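Long-range contacts in SusD-like carbohydrate binding protein (Bacteroides vulgatus, PDB 3LEW), which probably binds carbohydrate at the bacterial outer membrane, as other members of the SusD family do, in the service of nutrient uptake: residues R125-L130 and L206-R211; H198-E203 and W254-A259; N234-E239 and R345-Y350; N353-A358 and E392-E397. All blocks are in the same frame, centred on the assembly; numbering follows the deposited sequence. Where two conformers were deposited one is given.

In the fold
The four contacts form a connected series within a single, largely helical chain. Interactions 1 and 2 share helix 202-215, with centres about 12 Å apart; they touch where Trp256 meets Phe127 and Ile208. Interaction 2 passes to interaction 3, about 14 Å centre to centre, through Ile255 against Val346 and Ile349, and strand 254-258 pairs with strand 341-345, which leads into helix 346-359. In both these pairs the segments alternate along the sequence. Helix 346-359 also carries interaction 4, which comes last. A salt bridge from Arg211 to Glu348 ties interaction 1 to interaction 3, and so probably helps to join helix 202-215 to helix 346-359.

Interaction 1. Residues R125-L130 and L206-R211; sequences RGFLYL and LGILSR
The helical segments 125-130 and 206-211, which meet through Phe127, Leu130, Ile208 and Arg211, run in nearly the same direction, with axes 10.6 Å apart at closest approach and inclined at 25°. Ile208 points at the opposite helix and works through its CG2 branch. This methyl lies 4.1 Å from CD1 of Phe127, at the edge of the ring, and sits equally close to CD2 of Leu130. The same Leu130 CD2 goes on to press against the aliphatic part of Arg211, 3.8 Å from its CD, the two side chains crossing at about a right angle.

Arg211 leaves its helix with CG trans to the backbone N and stays extended as far as CD; a bend at chi3 (-69°) then swings the guanidinium across to Phe127. NH1 arrives 3.9 Å from CE1 in the plane of the ring, with the two flat groups turned 52° apart, so it meets the phenyl edge and does not stack on its face. The charge is met elsewhere: NH2 forms a salt bridge with Glu348 and donates to Leu343 O, which should hold the buried guanidinium in place. Phe127 in turn packs edge-to-face with Trp256. Helix 170-187 touches both partners, through Ser177 on Leu130 and Leu181 on Ile208. Such near-parallel, side-by-side helix packing is consistent with the TPR-like helical scaffold of SusD proteins.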
# COMPACT_ATOMS: atom_id res chain seq x y z
N ARG A 125 11.46 9.33 6.52
CA ARG A 125 10.58 10.44 6.88
C ARG A 125 9.71 10.85 5.68
O ARG A 125 8.47 11.04 5.80
CB ARG A 125 11.37 11.62 7.42
CG ARG A 125 10.47 12.69 8.00
CD ARG A 125 11.28 13.85 8.59
NE ARG A 125 11.80 14.77 7.56
CZ ARG A 125 12.62 15.81 7.82
NH1 ARG A 125 13.09 16.02 9.04
NH2 ARG A 125 13.02 16.60 6.85
N GLY A 126 10.34 10.97 4.51
CA GLY A 126 9.59 11.27 3.30
C GLY A 126 8.50 10.27 2.97
O GLY A 126 7.38 10.63 2.54
N PHE A 127 8.81 8.99 3.17
CA PHE A 127 7.83 7.91 2.99
C PHE A 127 6.61 8.06 3.91
O PHE A 127 5.47 7.82 3.47
CB PHE A 127 8.48 6.55 3.23
CG PHE A 127 7.52 5.37 3.16
CD1 PHE A 127 7.05 4.90 1.95
CD2 PHE A 127 7.14 4.71 4.29
CE1 PHE A 127 6.19 3.80 1.87
CE2 PHE A 127 6.27 3.63 4.20
CZ PHE A 127 5.83 3.17 3.00
N LEU A 128 6.85 8.48 5.15
CA LEU A 128 5.78 8.62 6.12
C LEU A 128 4.96 9.88 5.80
O LEU A 128 3.72 9.87 5.90
CB LEU A 128 6.30 8.60 7.56
CG LEU A 128 6.89 7.23 7.96
CD1 LEU A 128 7.67 7.36 9.32
CD2 LEU A 128 5.82 6.12 7.93
N TYR A 129 5.59 10.94 5.33
CA TYR A 129 4.79 12.12 4.84
C TYR A 129 3.99 11.77 3.57
O TYR A 129 2.89 12.30 3.34
CB TYR A 129 5.63 13.38 4.67
CG TYR A 129 5.94 14.04 6.00
CD1 TYR A 129 4.93 14.46 6.85
CD2 TYR A 129 7.27 14.19 6.43
CE1 TYR A 129 5.21 15.02 8.09
CE2 TYR A 129 7.56 14.77 7.68
CZ TYR A 129 6.52 15.15 8.52
OH TYR A 129 6.76 15.69 9.77
N LEU A 130 4.51 10.86 2.73
CA LEU A 130 3.75 10.38 1.57
C LEU A 130 2.48 9.63 2.02
O LEU A 130 1.40 9.79 1.46
CB LEU A 130 4.58 9.47 0.68
CG LEU A 130 3.90 8.79 -0.51
CD1 LEU A 130 3.32 9.87 -1.43
CD2 LEU A 130 4.87 7.89 -1.28
N LEU A 206 14.74 6.11 -5.41
CA LEU A 206 14.19 6.41 -6.72
C LEU A 206 12.74 5.89 -6.80
O LEU A 206 11.87 6.56 -7.37
CB LEU A 206 15.03 5.76 -7.84
CG LEU A 206 16.39 6.41 -8.14
CD1 LEU A 206 17.18 5.52 -9.09
CD2 LEU A 206 16.19 7.86 -8.74
N GLY A 207 12.49 4.71 -6.23
CA GLY A 207 11.18 4.13 -6.35
C GLY A 207 10.17 4.92 -5.53
O GLY A 207 9.03 5.19 -6.00
N ILE A 208 10.52 5.23 -4.27
CA ILE A 208 9.55 5.99 -3.44
C ILE A 208 9.32 7.40 -4.03
O ILE A 208 8.18 7.94 -4.04
CB ILE A 208 9.98 6.14 -1.95
CG1 ILE A 208 10.28 4.78 -1.32
CG2 ILE A 208 8.87 6.92 -1.17
CD1 ILE A 208 11.21 4.87 -0.03
N LEU A 209 10.40 7.99 -4.56
CA LEU A 209 10.29 9.28 -5.28
C LEU A 209 9.35 9.21 -6.46
O LEU A 209 8.56 10.16 -6.68
CB LEU A 209 11.65 9.76 -5.82
CG LEU A 209 12.39 10.81 -5.07
CD1 LEU A 209 13.73 11.04 -5.75
CD2 LEU A 209 11.56 12.10 -4.97
N SER A 210 9.46 8.13 -7.23
CA SER A 210 8.60 7.90 -8.40
C SER A 210 7.14 7.88 -7.99
O SER A 210 6.28 8.52 -8.63
CB SER A 210 8.95 6.53 -9.05
OG SER A 210 10.25 6.63 -9.62
N ARG A 211 6.85 7.12 -6.93
CA ARG A 211 5.51 7.04 -6.39
C ARG A 211 5.02 8.42 -5.90
O ARG A 211 3.94 8.89 -6.24
CB ARG A 211 5.49 6.03 -5.22
CG ARG A 211 4.09 5.79 -4.69
CD ARG A 211 4.12 4.91 -3.43
NE ARG A 211 4.53 3.53 -3.72
CZ ARG A 211 4.65 2.57 -2.77
NH1 ARG A 211 4.46 2.85 -1.49
NH2 ARG A 211 5.00 1.33 -3.11

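Interaction 2. Residues H198-E203 and W254-A259; sequences HKIDNE and WIWGHA
Trp256 sends its indole over to the backbone of His198 from a classic beta bulge, in which Ile255 and Trp256 together face Met344 of the antiparallel strand 341-345. Its bond to CB points neither at segment 198-203 nor away from it; the first torsion, with CG trans to the backbone N (chi1 -158°), then swings the ring nearer to the loop that leads into helix 202-215. CD1 comes first, 3.6 Å from the carbonyl oxygen of His198. Next to it NE1 donates to that oxygen at 2.9 Å, with an N-H...O angle of 146°. The acceptor lies close to the indole plane, but the donor stands above the carbonyl plane, 60° out of it, and so off the lone pairs. Farther along, CZ2 meets CG1 of Ile200 at 4.1 Å, and CZ3 packs against Ile208. Putting a leucine here removes the indole N-H and the outer ring, and would probably leave His198 O without this donor and open a gap beside Ile200 and Ile208.

The extended chain of Glu203, from the first turn of the helix, crosses Ile255 at about a right angle and brings OE2 within 3.7 Å of its CG1. Asp201 caps that helix start through Val204 N, and its other carboxylate oxygen pairs with Arg194. At the opposite end of the contact, His198 CA lies only 3.1 Å from Gly257 O. A water 2.9 Å from His198 ND1 also donates weakly to Gly257 O and accepts weakly from Ala259 N.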
# COMPACT_ATOMS: atom_id res chain seq x y z
N HIS A 198 14.73 -4.56 3.43
CA HIS A 198 14.00 -3.46 4.12
C HIS A 198 14.84 -2.18 4.17
O HIS A 198 14.31 -1.10 4.49
CB HIS A 198 13.59 -3.87 5.56
CG HIS A 198 14.74 -4.19 6.47
ND1 HIS A 198 15.48 -5.36 6.35
CD2 HIS A 198 15.26 -3.50 7.51
CE1 HIS A 198 16.43 -5.36 7.28
NE2 HIS A 198 16.32 -4.24 7.99
N LYS A 199 16.15 -2.30 3.90
CA LYS A 199 17.06 -1.15 3.98
C LYS A 199 16.90 -0.27 2.74
O LYS A 199 16.61 -0.75 1.65
CB LYS A 199 18.51 -1.63 4.07
CG LYS A 199 18.85 -2.34 5.36
CD LYS A 199 18.82 -1.31 6.52
CE LYS A 199 19.98 -1.45 7.49
NZ LYS A 199 20.37 -0.13 8.12
N ILE A 200 17.01 1.03 2.93
CA ILE A 200 16.84 1.98 1.85
C ILE A 200 18.18 2.28 1.17
O ILE A 200 19.11 2.79 1.79
CB ILE A 200 16.22 3.32 2.42
CG1 ILE A 200 14.88 3.03 3.10
CG2 ILE A 200 16.14 4.38 1.34
CD1 ILE A 200 14.26 4.28 3.72
N ASP A 201 18.28 2.01 -0.12
CA ASP A 201 19.45 2.36 -0.92
C ASP A 201 18.99 3.32 -2.03
O ASP A 201 17.86 3.84 -1.98
CB ASP A 201 20.19 1.14 -1.46
CG ASP A 201 19.40 0.36 -2.48
OD1 ASP A 201 18.22 0.74 -2.74
OD2 ASP A 201 19.93 -0.69 -3.00
N ASN A 202 19.89 3.63 -2.94
CA ASN A 202 19.58 4.57 -4.03
C ASN A 202 18.35 4.10 -4.81
O ASN A 202 17.49 4.91 -5.09
CB ASN A 202 20.81 4.80 -4.92
CG ASN A 202 20.60 5.95 -5.97
OD1 ASN A 202 20.93 7.13 -5.71
ND2 ASN A 202 20.09 5.60 -7.10
N GLU A 203 18.27 2.82 -5.16
CA GLU A 203 17.12 2.31 -5.91
C GLU A 203 15.79 2.49 -5.16
O GLU A 203 14.77 2.87 -5.75
CB GLU A 203 17.35 0.84 -6.29
CG GLU A 203 16.16 0.25 -7.01
CD GLU A 203 16.34 -1.18 -7.46
OE1 GLU A 203 17.36 -1.80 -7.13
OE2 GLU A 203 15.44 -1.68 -8.15
N TRP A 254 11.09 -7.77 -5.88
CA TRP A 254 10.83 -6.96 -4.70
C TRP A 254 11.98 -5.99 -4.51
O TRP A 254 13.10 -6.38 -4.23
CB TRP A 254 10.66 -7.78 -3.43
CG TRP A 254 9.48 -8.68 -3.34
CD1 TRP A 254 8.84 -9.35 -4.37
CD2 TRP A 254 8.83 -9.09 -2.13
NE1 TRP A 254 7.82 -10.14 -3.86
CE2 TRP A 254 7.81 -10.02 -2.49
CE3 TRP A 254 9.03 -8.79 -0.77
CZ2 TRP A 254 7.01 -10.63 -1.54
CZ3 TRP A 254 8.25 -9.43 0.18
CH2 TRP A 254 7.22 -10.34 -0.22
N ILE A 255 11.66 -4.71 -4.62
CA ILE A 255 12.60 -3.63 -4.33
C ILE A 255 12.69 -3.37 -2.84
O ILE A 255 13.77 -3.12 -2.32
CB ILE A 255 12.15 -2.35 -5.05
CG1 ILE A 255 12.20 -2.58 -6.57
CG2 ILE A 255 13.03 -1.18 -4.66
CD1 ILE A 255 11.58 -1.43 -7.37
N TRP A 256 11.57 -3.51 -2.14
CA TRP A 256 11.48 -3.15 -0.75
C TRP A 256 10.48 -4.04 -0.07
O TRP A 256 9.36 -4.24 -0.58
CB TRP A 256 11.01 -1.69 -0.64
CG TRP A 256 11.33 -0.94 0.62
CD1 TRP A 256 12.39 -1.13 1.46
CD2 TRP A 256 10.68 0.25 1.07
NE1 TRP A 256 12.41 -0.16 2.44
CE2 TRP A 256 11.35 0.67 2.24
CE3 TRP A 256 9.56 0.97 0.64
CZ2 TRP A 256 10.95 1.80 2.98
CZ3 TRP A 256 9.17 2.06 1.38
CH2 TRP A 256 9.86 2.46 2.53
N GLY A 257 10.86 -4.56 1.08
CA GLY A 257 9.98 -5.40 1.83
C GLY A 257 10.50 -5.72 3.21
O GLY A 257 11.67 -5.49 3.54
N HIS A 258 9.63 -6.28 4.03
CA HIS A 258 9.93 -6.55 5.45
C HIS A 258 9.99 -8.07 5.71
O HIS A 258 8.99 -8.78 5.57
CB HIS A 258 8.88 -5.87 6.32
CG HIS A 258 9.04 -6.07 7.79
ND1 HIS A 258 10.15 -5.65 8.48
CD2 HIS A 258 8.21 -6.61 8.72
CE1 HIS A 258 10.00 -5.95 9.77
NE2 HIS A 258 8.83 -6.51 9.94
N ALA A 259 11.16 -8.57 6.07
CA ALA A 259 11.35 -10.02 6.31
C ALA A 259 10.75 -10.42 7.66
O ALA A 259 10.59 -9.59 8.57
CB ALA A 259 12.83 -10.39 6.28
O HOH W 1 14.10 -7.48 4.87

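Interaction 3. Residues N234-E239 and R345-Y350; sequences NYLMTE and RVAEIY
The hydroxyl of Tyr350 donates to the backbone oxygen of Asn234 over 2.7 Å, tying the loop after helix 219-232 to the junction where strand 341-345 passes into helix 346-359. The donor lies in the carbonyl plane on a lone pair, with a C=O...donor angle of 132°, and the oxygen in turn lies in the plane of the tyrosine ring. The bond holds the hydroxyl, while packing on the ring face probably helps to set the rotation of the ring.

Leu236 comes from the opposite direction and places its CD1 over one face of that ring. This methyl stands 4.1 Å from the ring centroid, 20° off the normal, a CH-pi contact displaced toward the rim. With CG trans to the carbonyl carbon (chi1 -72°), the leucine brings CG to the ring edge, 3.7 Å from Tyr350 CE1. Its other branch, CD2, touches Ala347 CB at 3.9 Å, so one leucine spans both residues. Val346 CB lies 3.2 Å from the carbonyl oxygen of Tyr235. This oxygen is buried by the contact and has no polar partner in the model.

Glu253 joins the two segments from outside, taking the N-H of Met237 on one oxygen and that of Ala347 on the other. It also shares Arg345 with Glu401 and Glu405, three carboxylates that probably stabilise the positive charge and hold the guanidinium in place. Residue 237 is a selenomethionine; bent at chi3, it crosses the arginine at about a right angle and sets its terminal CE 3.7 Å from Arg345 NH1.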
# COMPACT_ATOMS: atom_id res chain seq x y z
N ASN A 234 15.14 -3.56 -14.20
CA ASN A 234 13.88 -3.70 -14.96
C ASN A 234 13.31 -5.11 -14.89
O ASN A 234 12.43 -5.50 -15.68
CB ASN A 234 14.09 -3.17 -16.40
CG ASN A 234 14.86 -4.12 -17.29
OD1 ASN A 234 14.83 -3.99 -18.52
ND2 ASN A 234 15.57 -5.07 -16.70
N TYR A 235 13.75 -5.85 -13.88
CA TYR A 235 13.38 -7.25 -13.70
C TYR A 235 11.88 -7.41 -13.44
O TYR A 235 11.29 -6.69 -12.63
CB TYR A 235 14.11 -7.87 -12.53
CG TYR A 235 13.83 -9.33 -12.36
CD1 TYR A 235 14.48 -10.26 -13.14
CD2 TYR A 235 12.92 -9.81 -11.41
CE1 TYR A 235 14.24 -11.62 -13.00
CE2 TYR A 235 12.68 -11.21 -11.26
CZ TYR A 235 13.36 -12.10 -12.05
OH TYR A 235 13.17 -13.48 -11.98
N LEU A 236 11.27 -8.34 -14.15
CA LEU A 236 9.91 -8.75 -13.86
C LEU A 236 9.93 -10.25 -13.60
O LEU A 236 10.55 -11.01 -14.36
CB LEU A 236 8.96 -8.42 -15.03
CG LEU A 236 8.61 -6.93 -15.24
CD1 LEU A 236 7.76 -6.68 -16.49
CD2 LEU A 236 7.89 -6.33 -14.00
N MSE A 237 9.26 -10.67 -12.53
CA MSE A 237 9.37 -12.06 -12.05
C MSE A 237 8.70 -13.03 -13.00
O MSE A 237 7.85 -12.66 -13.82
CB MSE A 237 8.83 -12.19 -10.62
CG MSE A 237 7.32 -12.06 -10.47
SE MSE A 237 6.74 -12.38 -8.67
CE MSE A 237 6.80 -10.53 -8.18
N THR A 238 9.14 -14.28 -12.91
CA THR A 238 8.58 -15.34 -13.72
C THR A 238 7.23 -15.82 -13.18
O THR A 238 6.81 -15.49 -12.04
CB THR A 238 9.51 -16.58 -13.73
OG1 THR A 238 9.57 -17.12 -12.41
CG2 THR A 238 10.91 -16.21 -14.23
N GLU A 239 6.56 -16.63 -13.99
CA GLU A 239 5.31 -17.23 -13.55
C GLU A 239 5.48 -18.04 -12.26
O GLU A 239 4.66 -17.94 -11.35
CB GLU A 239 4.72 -18.09 -14.68
CG GLU A 239 3.43 -18.86 -14.32
CD GLU A 239 2.78 -19.58 -15.51
OE1 GLU A 239 3.25 -19.46 -16.67
OE2 GLU A 239 1.75 -20.25 -15.27
N ARG A 345 7.51 -3.25 -5.63
CA ARG A 345 8.05 -4.13 -6.65
C ARG A 345 8.35 -3.36 -7.94
O ARG A 345 7.77 -2.30 -8.23
CB ARG A 345 7.05 -5.23 -6.99
CG ARG A 345 6.66 -6.03 -5.83
CD ARG A 345 5.89 -7.27 -6.30
NE ARG A 345 4.50 -7.02 -6.70
CZ ARG A 345 3.98 -7.21 -7.90
NH1 ARG A 345 4.70 -7.62 -8.95
NH2 ARG A 345 2.66 -7.05 -8.06
N VAL A 346 9.21 -3.95 -8.76
CA VAL A 346 9.54 -3.35 -10.06
C VAL A 346 8.28 -3.17 -10.94
O VAL A 346 8.18 -2.17 -11.66
CB VAL A 346 10.62 -4.14 -10.82
CG1 VAL A 346 11.03 -3.35 -12.16
CG2 VAL A 346 11.89 -4.36 -9.92
N ALA A 347 7.32 -4.09 -10.91
CA ALA A 347 6.13 -3.92 -11.71
C ALA A 347 5.43 -2.58 -11.45
O ALA A 347 4.86 -2.00 -12.37
CB ALA A 347 5.12 -5.09 -11.48
N GLU A 348 5.37 -2.14 -10.19
CA GLU A 348 4.79 -0.84 -9.88
C GLU A 348 5.54 0.29 -10.58
O GLU A 348 4.92 1.29 -10.98
CB GLU A 348 4.78 -0.61 -8.36
CG GLU A 348 4.15 0.73 -7.96
CD GLU A 348 4.44 1.16 -6.53
OE1 GLU A 348 4.99 0.39 -5.73
OE2 GLU A 348 4.14 2.35 -6.21
N ILE A 349 6.87 0.17 -10.69
CA ILE A 349 7.69 1.20 -11.34
C ILE A 349 7.39 1.25 -12.83
O ILE A 349 7.28 2.34 -13.38
CB ILE A 349 9.20 1.00 -11.08
CG1 ILE A 349 9.49 0.81 -9.58
CG2 ILE A 349 10.01 2.16 -11.67
CD1 ILE A 349 8.92 1.98 -8.67
N TYR A 350 7.18 0.10 -13.47
CA TYR A 350 6.74 0.11 -14.88
C TYR A 350 5.40 0.85 -15.01
O TYR A 350 5.20 1.64 -15.91
CB TYR A 350 6.51 -1.31 -15.41
CG TYR A 350 7.72 -2.04 -15.95
CD1 TYR A 350 8.60 -2.71 -15.10
CD2 TYR A 350 7.95 -2.09 -17.30
CE1 TYR A 350 9.68 -3.41 -15.59
CE2 TYR A 350 9.05 -2.80 -17.81
CZ TYR A 350 9.90 -3.48 -16.94
OH TYR A 350 10.98 -4.20 -17.49

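Interaction 4. Residues N353-A358 and E392-E397; sequences NAEAKA and ETIWLE
The indole of Trp395 meets the carboxylate of Glu355 edge-on, while one of its faces lies over its own helix, toward the backbone N of Glu392. The two residues face each other across an antiparallel pair of non-consecutive helices, 346-359 and 387-401, with helix 365-376 between them in sequence, consistent with the TPR-like helical scaffold. NE1 donates to OE2 at 3.0 Å along an almost straight N-H...O line (173°), with the oxygen in the plane of the indole. Seen from the carboxylate the approach is quite different, since the donor comes from above its plane, the two flat groups being turned 70° apart. Glu355 reaches the ring with CG trans to the backbone N and the chain extended beyond. Its OE1 forms a salt bridge with Arg414. A leucine in its place lacks both oxygens, and would probably leave the indole N-H without its acceptor and Arg414 without this counter-charge.

The segment axes pass 9.9 Å apart with directions 165° apart; Leu369 of helix 365-376 also packs on Ile394. Ala354 and Ala358 present only methyl groups to Ile394. The isoleucine points toward the partner helix, its CG2 resting 3.9 Å from Glu355 CB. Its CD1 touches both alanine methyls, and lies 3.6 Å from Ala354 O.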
# COMPACT_ATOMS: atom_id res chain seq x y z
N ASN A 353 5.90 4.70 -14.40
CA ASN A 353 6.51 5.21 -15.62
C ASN A 353 5.47 5.37 -16.74
O ASN A 353 5.38 6.44 -17.38
CB ASN A 353 7.67 4.30 -16.01
CG ASN A 353 8.55 4.89 -17.07
OD1 ASN A 353 8.48 4.45 -18.22
ND2 ASN A 353 9.43 5.87 -16.70
N ALA A 354 4.67 4.32 -16.97
CA ALA A 354 3.59 4.40 -17.96
C ALA A 354 2.60 5.52 -17.70
O ALA A 354 2.27 6.29 -18.59
CB ALA A 354 2.84 3.05 -18.10
N GLU A 355 2.15 5.65 -16.47
CA GLU A 355 1.15 6.66 -16.14
C GLU A 355 1.70 8.11 -16.25
O GLU A 355 1.03 9.00 -16.78
CB GLU A 355 0.57 6.40 -14.73
CG GLU A 355 -0.56 7.34 -14.42
CD GLU A 355 -1.30 7.04 -13.10
OE1 GLU A 355 -1.17 5.91 -12.55
OE2 GLU A 355 -2.07 7.96 -12.67
N ALA A 356 2.92 8.33 -15.74
CA ALA A 356 3.53 9.64 -15.86
C ALA A 356 3.67 10.00 -17.34
O ALA A 356 3.33 11.11 -17.77
CB ALA A 356 4.89 9.63 -15.18
N LYS A 357 4.14 9.05 -18.13
CA LYS A 357 4.27 9.29 -19.57
C LYS A 357 2.91 9.59 -20.28
O LYS A 357 2.85 10.42 -21.20
CB LYS A 357 5.04 8.15 -20.23
CG LYS A 357 6.53 8.21 -19.91
CD LYS A 357 7.28 6.97 -20.35
CE LYS A 357 8.80 7.17 -20.15
NZ LYS A 357 9.55 5.86 -20.41
N ALA A 358 1.84 8.93 -19.86
CA ALA A 358 0.48 9.17 -20.42
C ALA A 358 0.07 10.61 -20.16
O ALA A 358 -0.39 11.29 -21.06
CB ALA A 358 -0.54 8.19 -19.83
N GLU A 392 -7.08 5.15 -18.12
CA GLU A 392 -7.97 4.17 -17.51
C GLU A 392 -7.45 2.74 -17.68
O GLU A 392 -7.63 1.91 -16.80
CB GLU A 392 -9.41 4.32 -18.01
CG GLU A 392 -10.02 5.60 -17.47
CD GLU A 392 -11.38 5.92 -18.05
OE1 GLU A 392 -12.10 4.97 -18.48
OE2 GLU A 392 -11.72 7.13 -18.05
N THR A 393 -6.80 2.47 -18.79
CA THR A 393 -6.21 1.15 -19.07
C THR A 393 -5.03 0.87 -18.12
O THR A 393 -4.86 -0.25 -17.61
CB THR A 393 -5.79 1.03 -20.56
OG1 THR A 393 -6.95 1.29 -21.38
CG2 THR A 393 -5.27 -0.35 -20.88
N ILE A 394 -4.25 1.91 -17.85
CA ILE A 394 -3.16 1.84 -16.87
C ILE A 394 -3.71 1.61 -15.45
O ILE A 394 -3.24 0.74 -14.71
CB ILE A 394 -2.23 3.06 -16.96
CG1 ILE A 394 -1.56 3.08 -18.32
CG2 ILE A 394 -1.17 3.03 -15.79
CD1 ILE A 394 -0.77 4.33 -18.60
N TRP A 395 -4.72 2.37 -15.07
CA TRP A 395 -5.37 2.20 -13.76
C TRP A 395 -5.94 0.78 -13.59
O TRP A 395 -5.90 0.22 -12.47
CB TRP A 395 -6.46 3.23 -13.57
CG TRP A 395 -5.95 4.67 -13.54
CD1 TRP A 395 -4.69 5.10 -13.22
CD2 TRP A 395 -6.73 5.84 -13.77
NE1 TRP A 395 -4.64 6.48 -13.27
CE2 TRP A 395 -5.87 6.95 -13.63
CE3 TRP A 395 -8.06 6.05 -14.15
CZ2 TRP A 395 -6.32 8.27 -13.80
CZ3 TRP A 395 -8.49 7.37 -14.34
CH2 TRP A 395 -7.62 8.45 -14.15
N LEU A 396 -6.50 0.21 -14.65
CA LEU A 396 -7.03 -1.16 -14.60
C LEU A 396 -5.89 -2.15 -14.39
O LEU A 396 -6.00 -3.06 -13.57
CB LEU A 396 -7.84 -1.54 -15.83
CG LEU A 396 -9.29 -1.05 -15.79
CD1 LEU A 396 -9.87 -0.98 -17.19
CD2 LEU A 396 -10.12 -1.94 -14.89
N GLU A 397 -4.81 -1.96 -15.12
CA GLU A 397 -3.64 -2.86 -14.94
C GLU A 397 -3.03 -2.73 -13.53
O GLU A 397 -2.55 -3.71 -12.98
CB GLU A 397 -2.61 -2.65 -16.08
CG GLU A 397 -1.60 -3.76 -16.22
CD GLU A 397 -2.22 -5.12 -16.52
OE1 GLU A 397 -3.12 -5.24 -17.38
OE2 GLU A 397 -1.82 -6.06 -15.81